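Beta-N-acetylhexosaminidase (Thermotoga neapolitana, PDB 5BZA) probably hydrolyses terminal non-reducing N-acetyl-D-hexosamine residues of N-acetyl-beta-D-hexosaminides, as a family 3 glycoside hydrolase. Local coordinates at residues B[76-88]-B[129-142]. Residues are numbered along the deposited sequence; the frame is centred on the assembly and turned at random.
Sequences PSFPGNLAAGKVD and LRSFGSDPEVVASH
The side-chain amide of Asn81 lies flat against the ring of Phe132, the two planes 17° apart, with ND2 over the CE2 rim and OD1 over CE1 and CZ. Asn81 ND2 also donates a weak, bent hydrogen bond to Arg130 O (3.1 Å), which may help hold the amide's rotation. On the opposite face of the Phe132 ring sits His142 CB, 3.4 Å above the plane, while Ala84 CB meets Phe132 CE1 at the edge (4.1 Å). The His142 imidazole is gripped at both nitrogens: ND1 donates to Val138 O (2.7 Å), and NE2 gives a short, nearly straight bond to Val87 O (2.5 Å), consistent with a protonated ring. With CG anti to the carbonyl carbon (chi1 -72°), the His142 ring turns one face to Gly85 CA, 3.8 Å from the ring centroid, a CH-pi contact. A leucine in place of His142 would probably leave Val87 O without its donor and the backbone there less firmly held. Gly85 CA also points a C-H at Phe132 O (3.3 Å), where a side chain would clash. The contact thus joins residues 81-88 to the loop entering helix 136-153 and to its first turns, within the TIM-barrel domain of family 3 glycoside hydrolases.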
ATOM      1  N   PRO B  76      -1.385  -5.341  -1.821  1.00 10.23           N
ATOM      2  CA  PRO B  76      -1.610  -5.500  -3.270  1.00 10.55           C
ATOM      3  C   PRO B  76      -2.890  -6.272  -3.554  1.00 11.04           C
ATOM      4  O   PRO B  76      -3.246  -7.204  -2.832  1.00  9.27           O
ATOM      5  CB  PRO B  76      -0.387  -6.272  -3.784  1.00  8.54           C
ATOM      6  CG  PRO B  76       0.465  -6.590  -2.568  1.00  8.65           C
ATOM      7  CD  PRO B  76      -0.099  -5.873  -1.348  1.00  8.14           C
ATOM      8  N   SER B  77      -3.560  -5.860  -4.618  1.00 10.17           N
ATOM      9  CA  SER B  77      -4.806  -6.455  -5.056  1.00  9.76           C
ATOM     10  C   SER B  77      -4.719  -7.950  -5.457  1.00  9.57           C
ATOM     11  O   SER B  77      -3.763  -8.428  -6.091  1.00  9.78           O
ATOM     12  CB  SER B  77      -5.354  -5.629  -6.222  1.00 10.34           C
ATOM     13  OG  SER B  77      -6.596  -6.156  -6.620  1.00 14.41           O
ATOM     14  N   PHE B  78      -5.770  -8.679  -5.086  1.00 10.05           N
ATOM     15  CA  PHE B  78      -5.819 -10.119  -5.270  1.00 11.03           C
ATOM     16  C   PHE B  78      -7.031 -10.463  -6.154  1.00  9.80           C
ATOM     17  O   PHE B  78      -8.052  -9.787  -6.074  1.00 10.87           O
ATOM     18  CB  PHE B  78      -5.867 -10.770  -3.873  1.00  9.74           C
ATOM     19  CG  PHE B  78      -5.761 -12.254  -3.869  1.00  9.76           C
ATOM     20  CD1 PHE B  78      -4.641 -12.888  -4.345  1.00  9.85           C
ATOM     21  CD2 PHE B  78      -6.771 -13.021  -3.309  1.00  9.37           C
ATOM     22  CE1 PHE B  78      -4.554 -14.257  -4.325  1.00  9.22           C
ATOM     23  CE2 PHE B  78      -6.686 -14.403  -3.286  1.00 11.30           C
ATOM     24  CZ  PHE B  78      -5.572 -15.027  -3.775  1.00  7.94           C
ATOM     25  N   PRO B  79      -6.896 -11.463  -7.038  1.00  7.28           N
ATOM     26  CA  PRO B  79      -8.054 -11.889  -7.849  1.00 14.16           C
ATOM     27  C   PRO B  79      -9.271 -12.201  -6.983  1.00 11.78           C
ATOM     28  O   PRO B  79     -10.385 -11.858  -7.369  1.00 10.52           O
ATOM     29  CB  PRO B  79      -7.556 -13.156  -8.550  1.00 10.54           C
ATOM     30  CG  PRO B  79      -6.070 -12.961  -8.643  1.00 13.51           C
ATOM     31  CD  PRO B  79      -5.680 -12.225  -7.371  1.00 12.52           C
ATOM     32  N   GLY B  80      -9.047 -12.771  -5.802  1.00  6.17           N
ATOM     33  CA  GLY B  80     -10.133 -13.019  -4.873  1.00 14.95           C
ATOM     34  C   GLY B  80     -10.409 -14.487  -4.598  1.00  9.14           C
ATOM     35  O   GLY B  80      -9.784 -15.390  -5.164  1.00  8.30           O
ATOM     36  N   ASN B  81     -11.347 -14.740  -3.689  1.00 13.46           N
ATOM     37  CA  ASN B  81     -11.597 -16.127  -3.254  1.00 13.36           C
ATOM     38  C   ASN B  81     -11.970 -17.095  -4.361  1.00 12.17           C
ATOM     39  O   ASN B  81     -11.544 -18.246  -4.325  1.00  9.15           O
ATOM     40  CB  ASN B  81     -12.667 -16.156  -2.164  1.00  8.95           C
ATOM     41  CG  ASN B  81     -12.075 -15.865  -0.792  1.00 11.19           C
ATOM     42  OD1 ASN B  81     -10.923 -15.416  -0.676  1.00 14.78           O
ATOM     43  ND2 ASN B  81     -12.846 -16.123   0.249  1.00  8.47           N
ATOM     44  N   LEU B  82     -12.710 -16.657  -5.363  1.00  9.00           N
ATOM     45  CA  LEU B  82     -13.153 -17.614  -6.375  1.00  9.80           C
ATOM     46  C   LEU B  82     -11.954 -18.154  -7.177  1.00 13.26           C
ATOM     47  O   LEU B  82     -11.728 -19.414  -7.284  1.00 11.17           O
ATOM     48  CB  LEU B  82     -14.194 -16.962  -7.291  1.00 11.67           C
ATOM     49  CG  LEU B  82     -14.880 -17.940  -8.243  1.00 15.72           C
ATOM     50  CD1 LEU B  82     -15.757 -18.952  -7.465  1.00 13.98           C
ATOM     51  CD2 LEU B  82     -15.697 -17.193  -9.286  1.00 19.08           C
ATOM     52  N   ALA B  83     -11.136 -17.205  -7.674  1.00 11.39           N
ATOM     53  CA  ALA B  83      -9.904 -17.574  -8.352  1.00 10.25           C
ATOM     54  C   ALA B  83      -9.045 -18.389  -7.427  1.00  8.86           C
ATOM     55  O   ALA B  83      -8.545 -19.429  -7.834  1.00  8.10           O
ATOM     56  CB  ALA B  83      -9.141 -16.348  -8.823  1.00 10.93           C
ATOM     57  N   ALA B  84      -8.940 -17.967  -6.167  1.00  6.30           N
ATOM     58  CA  ALA B  84      -8.091 -18.686  -5.211  1.00 10.90           C
ATOM     59  C   ALA B  84      -8.532 -20.147  -5.050  1.00  9.93           C
ATOM     60  O   ALA B  84      -7.708 -21.072  -5.066  1.00 10.52           O
ATOM     61  CB  ALA B  84      -8.104 -17.970  -3.833  1.00 10.38           C
ATOM     62  N   GLY B  85      -9.846 -20.346  -4.925  1.00 10.15           N
ATOM     63  CA  GLY B  85     -10.458 -21.665  -4.775  1.00 11.45           C
ATOM     64  C   GLY B  85     -10.128 -22.564  -5.950  1.00 13.08           C
ATOM     65  O   GLY B  85     -10.144 -23.796  -5.820  1.00 10.87           O
ATOM     66  N   LYS B  86      -9.884 -21.970  -7.127  1.00 15.35           N
ATOM     67  CA  LYS B  86      -9.488 -22.823  -8.265  1.00 12.94           C
ATOM     68  C   LYS B  86      -8.072 -23.387  -8.163  1.00 10.68           C
ATOM     69  O   LYS B  86      -7.691 -24.242  -8.963  1.00 11.41           O
ATOM     70  CB  LYS B  86      -9.613 -22.078  -9.586  1.00 10.05           C
ATOM     71  CG  LYS B  86     -11.050 -21.760 -10.013  1.00 16.28           C
ATOM     72  CD  LYS B  86     -12.033 -22.936  -9.723  1.00 18.14           C
ATOM     73  CE  LYS B  86     -11.751 -24.092 -10.646  1.00 27.52           C
ATOM     74  NZ  LYS B  86     -12.869 -24.398 -11.568  1.00 34.81           N
ATOM     75  N   VAL B  87      -7.296 -22.919  -7.187  1.00  9.64           N
ATOM     76  CA  VAL B  87      -5.859 -23.143  -7.158  1.00  9.67           C
ATOM     77  C   VAL B  87      -5.493 -23.803  -5.837  1.00 11.33           C
ATOM     78  O   VAL B  87      -6.241 -23.690  -4.858  1.00 10.19           O
ATOM     79  CB  VAL B  87      -5.113 -21.791  -7.350  1.00 10.86           C
ATOM     80  CG1 VAL B  87      -3.626 -21.942  -7.234  1.00 10.27           C
ATOM     81  CG2 VAL B  87      -5.488 -21.197  -8.721  1.00  9.13           C
ATOM     82  N   ASP B  88      -4.363 -24.498  -5.820  1.00  8.83           N
ATOM     83  CA  ASP B  88      -3.740 -24.987  -4.596  1.00 10.19           C
ATOM     84  C   ASP B  88      -3.885 -24.022  -3.409  1.00 13.19           C
ATOM     85  O   ASP B  88      -3.366 -22.892  -3.448  1.00 13.37           O
ATOM     86  CB  ASP B  88      -2.248 -25.214  -4.853  1.00 11.95           C
ATOM     87  CG  ASP B  88      -1.551 -25.953  -3.715  1.00 13.66           C
ATOM     88  OD1 ASP B  88      -2.017 -25.937  -2.562  1.00 16.46           O
ATOM     89  OD2 ASP B  88      -0.484 -26.530  -3.986  1.00 16.20           O
ATOM     90  N   LEU B 129     -18.048 -13.989  -6.381  1.00 14.10           N
ATOM     91  CA  LEU B 129     -16.600 -13.765  -6.330  1.00 16.36           C
ATOM     92  C   LEU B 129     -15.999 -13.851  -4.916  1.00 16.19           C
ATOM     93  O   LEU B 129     -14.830 -14.195  -4.760  1.00 16.16           O
ATOM     94  CB  LEU B 129     -16.225 -12.382  -6.925  1.00 21.02           C
ATOM     95  CG  LEU B 129     -15.856 -12.169  -8.400  1.00 19.75           C
ATOM     96  CD1 LEU B 129     -15.328 -10.775  -8.644  1.00 19.09           C
ATOM     97  CD2 LEU B 129     -14.824 -13.172  -8.840  1.00 23.08           C
ATOM     98  N   ARG B 130     -16.768 -13.528  -3.884  1.00 11.09           N
ATOM     99  CA  ARG B 130     -16.221 -13.543  -2.527  1.00 11.98           C
ATOM    100  C   ARG B 130     -16.073 -14.949  -1.859  1.00 11.95           C
ATOM    101  O   ARG B 130     -15.571 -15.066  -0.717  1.00 12.94           O
ATOM    102  CB  ARG B 130     -17.061 -12.620  -1.636  1.00 11.31           C
ATOM    103  CG  ARG B 130     -17.069 -11.142  -2.093  1.00 10.36           C
ATOM    104  CD  ARG B 130     -18.076 -10.327  -1.257  1.00 11.65           C
ATOM    105  NE  ARG B 130     -17.777 -10.349   0.182  1.00  9.34           N
ATOM    106  CZ  ARG B 130     -18.684 -10.189   1.148  1.00 12.38           C
ATOM    107  NH1 ARG B 130     -19.966 -10.063   0.835  1.00 17.45           N
ATOM    108  NH2 ARG B 130     -18.334 -10.211   2.439  1.00 13.75           N
ATOM    109  N   SER B 131     -16.516 -16.000  -2.540  1.00 10.98           N
ATOM    110  CA  SER B 131     -16.425 -17.356  -2.022  1.00  9.99           C
ATOM    111  C   SER B 131     -15.347 -18.209  -2.727  1.00 11.66           C
ATOM    112  O   SER B 131     -15.156 -18.160  -3.942  1.00  9.62           O
ATOM    113  CB  SER B 131     -17.819 -18.071  -2.109  1.00 15.14           C
ATOM    114  OG  SER B 131     -17.701 -19.490  -1.951  1.00  9.76           O
ATOM    115  N   PHE B 132     -14.703 -19.062  -1.959  1.00 10.58           N
ATOM    116  CA  PHE B 132     -13.747 -19.999  -2.506  1.00 10.46           C
ATOM    117  C   PHE B 132     -14.392 -20.994  -3.466  1.00 12.08           C
ATOM    118  O   PHE B 132     -13.682 -21.570  -4.292  1.00  9.86           O
ATOM    119  CB  PHE B 132     -13.065 -20.773  -1.356  1.00 11.24           C
ATOM    120  CG  PHE B 132     -12.116 -19.939  -0.523  1.00 11.25           C
ATOM    121  CD1 PHE B 132     -10.938 -19.425  -1.087  1.00 10.74           C
ATOM    122  CD2 PHE B 132     -12.414 -19.645   0.813  1.00  9.48           C
ATOM    123  CE1 PHE B 132     -10.032 -18.660  -0.328  1.00 11.76           C
ATOM    124  CE2 PHE B 132     -11.529 -18.860   1.577  1.00 10.40           C
ATOM    125  CZ  PHE B 132     -10.320 -18.371   0.986  1.00 10.54           C
ATOM    126  N   GLY B 133     -15.711 -21.251  -3.324  1.00 13.72           N
ATOM    127  CA  GLY B 133     -16.415 -22.157  -4.242  1.00 16.10           C
ATOM    128  C   GLY B 133     -17.639 -22.887  -3.695  1.00 12.66           C
ATOM    129  O   GLY B 133     -18.039 -22.635  -2.564  1.00 11.37           O
ATOM    130  N   SER B 134     -18.243 -23.780  -4.488  1.00 13.99           N
ATOM    131  CA  SER B 134     -19.430 -24.552  -4.029  1.00 18.22           C
ATOM    132  C   SER B 134     -19.055 -25.748  -3.159  1.00 17.10           C
ATOM    133  O   SER B 134     -19.786 -26.118  -2.243  1.00 15.29           O
ATOM    134  CB  SER B 134     -20.300 -25.018  -5.202  1.00 15.67           C
ATOM    135  OG  SER B 134     -19.559 -25.799  -6.115  1.00 28.96           O
ATOM    136  N   ASP B 135     -17.962 -26.400  -3.513  1.00 18.53           N
ATOM    137  CA  ASP B 135     -17.526 -27.613  -2.848  1.00 13.97           C
ATOM    138  C   ASP B 135     -17.047 -27.321  -1.416  1.00 14.01           C
ATOM    139  O   ASP B 135     -16.033 -26.638  -1.219  1.00 14.39           O
ATOM    140  CB  ASP B 135     -16.454 -28.281  -3.707  1.00  9.76           C
ATOM    141  CG  ASP B 135     -15.914 -29.580  -3.108  1.00 14.49           C
ATOM    142  OD1 ASP B 135     -16.030 -29.837  -1.897  1.00 13.20           O
ATOM    143  OD2 ASP B 135     -15.289 -30.356  -3.847  1.00 16.18           O
ATOM    144  N   PRO B 136     -17.788 -27.843  -0.404  1.00 14.23           N
ATOM    145  CA  PRO B 136     -17.425 -27.559   1.002  1.00 16.22           C
ATOM    146  C   PRO B 136     -15.983 -27.945   1.353  1.00 16.09           C
ATOM    147  O   PRO B 136     -15.370 -27.307   2.212  1.00 14.32           O
ATOM    148  CB  PRO B 136     -18.425 -28.410   1.815  1.00 10.68           C
ATOM    149  CG  PRO B 136     -19.619 -28.592   0.880  1.00  9.83           C
ATOM    150  CD  PRO B 136     -19.010 -28.688  -0.505  1.00 11.83           C
ATOM    151  N   GLU B 137     -15.448 -28.987   0.729  1.00 13.99           N
ATOM    152  CA  GLU B 137     -14.104 -29.389   1.082  1.00 17.69           C
ATOM    153  C   GLU B 137     -13.055 -28.379   0.554  1.00 18.70           C
ATOM    154  O   GLU B 137     -12.039 -28.099   1.217  1.00 16.99           O
ATOM    155  CB  GLU B 137     -13.817 -30.798   0.601  1.00 16.94           C
ATOM    156  CG  GLU B 137     -13.668 -31.712   1.778  1.00 19.93           C
ATOM    157  CD  GLU B 137     -12.403 -31.406   2.600  1.00 43.54           C
ATOM    158  OE1 GLU B 137     -11.454 -30.744   2.105  1.00 56.06           O
ATOM    159  OE2 GLU B 137     -12.381 -31.808   3.783  1.00 43.29           O
ATOM    160  N   VAL B 138     -13.310 -27.860  -0.644  1.00 15.61           N
ATOM    161  CA  VAL B 138     -12.442 -26.861  -1.249  1.00 17.05           C
ATOM    162  C   VAL B 138     -12.452 -25.598  -0.400  1.00 15.08           C
ATOM    163  O   VAL B 138     -11.385 -24.991  -0.116  1.00 14.75           O
ATOM    164  CB  VAL B 138     -12.894 -26.544  -2.712  1.00 15.58           C
ATOM    165  CG1 VAL B 138     -12.089 -25.353  -3.319  1.00 11.16           C
ATOM    166  CG2 VAL B 138     -12.709 -27.785  -3.580  1.00 16.05           C
ATOM    167  N   VAL B 139     -13.656 -25.191  -0.003  1.00 13.06           N
ATOM    168  CA  VAL B 139     -13.829 -24.022   0.868  1.00 12.41           C
ATOM    169  C   VAL B 139     -13.138 -24.266   2.208  1.00 15.48           C
ATOM    170  O   VAL B 139     -12.491 -23.369   2.774  1.00 14.60           O
ATOM    171  CB  VAL B 139     -15.340 -23.690   1.080  1.00 14.74           C
ATOM    172  CG1 VAL B 139     -15.586 -22.579   2.133  1.00 12.79           C
ATOM    173  CG2 VAL B 139     -15.982 -23.327  -0.219  1.00 13.87           C
ATOM    174  N   ALA B 140     -13.253 -25.480   2.723  1.00 13.82           N
ATOM    175  CA  ALA B 140     -12.631 -25.790   4.004  1.00 11.98           C
ATOM    176  C   ALA B 140     -11.099 -25.695   3.952  1.00 11.39           C
ATOM    177  O   ALA B 140     -10.506 -25.159   4.882  1.00  9.73           O
ATOM    178  CB  ALA B 140     -13.072 -27.183   4.508  1.00 10.82           C
ATOM    179  N   SER B 141     -10.461 -26.251   2.916  1.00 12.36           N
ATOM    180  CA  SER B 141      -8.994 -26.258   2.897  1.00 14.20           C
ATOM    181  C   SER B 141      -8.462 -24.832   2.627  1.00 12.01           C
ATOM    182  O   SER B 141      -7.512 -24.376   3.277  1.00 10.65           O
ATOM    183  CB  SER B 141      -8.423 -27.274   1.880  1.00 17.30           C
ATOM    184  OG  SER B 141      -8.674 -26.956   0.521  1.00 15.42           O
ATOM    185  N   HIS B 142      -9.117 -24.111   1.727  1.00 12.02           N
ATOM    186  CA  HIS B 142      -8.700 -22.744   1.429  1.00 12.97           C
ATOM    187  C   HIS B 142      -8.955 -21.804   2.616  1.00  9.92           C
ATOM    188  O   HIS B 142      -8.173 -20.885   2.870  1.00 10.59           O
ATOM    189  CB  HIS B 142      -9.399 -22.234   0.184  1.00 10.94           C
ATOM    190  CG  HIS B 142      -8.894 -22.861  -1.074  1.00 10.79           C
ATOM    191  ND1 HIS B 142      -9.231 -24.148  -1.456  1.00 10.65           N
ATOM    192  CD2 HIS B 142      -8.042 -22.401  -2.019  1.00  9.74           C
ATOM    193  CE1 HIS B 142      -8.649 -24.426  -2.608  1.00 13.12           C
ATOM    194  NE2 HIS B 142      -7.909 -23.386  -2.966  1.00 11.68           N
TER
HETATM  195  O   HOH W   1     -13.662 -21.488  -6.747  1.00 12.84           O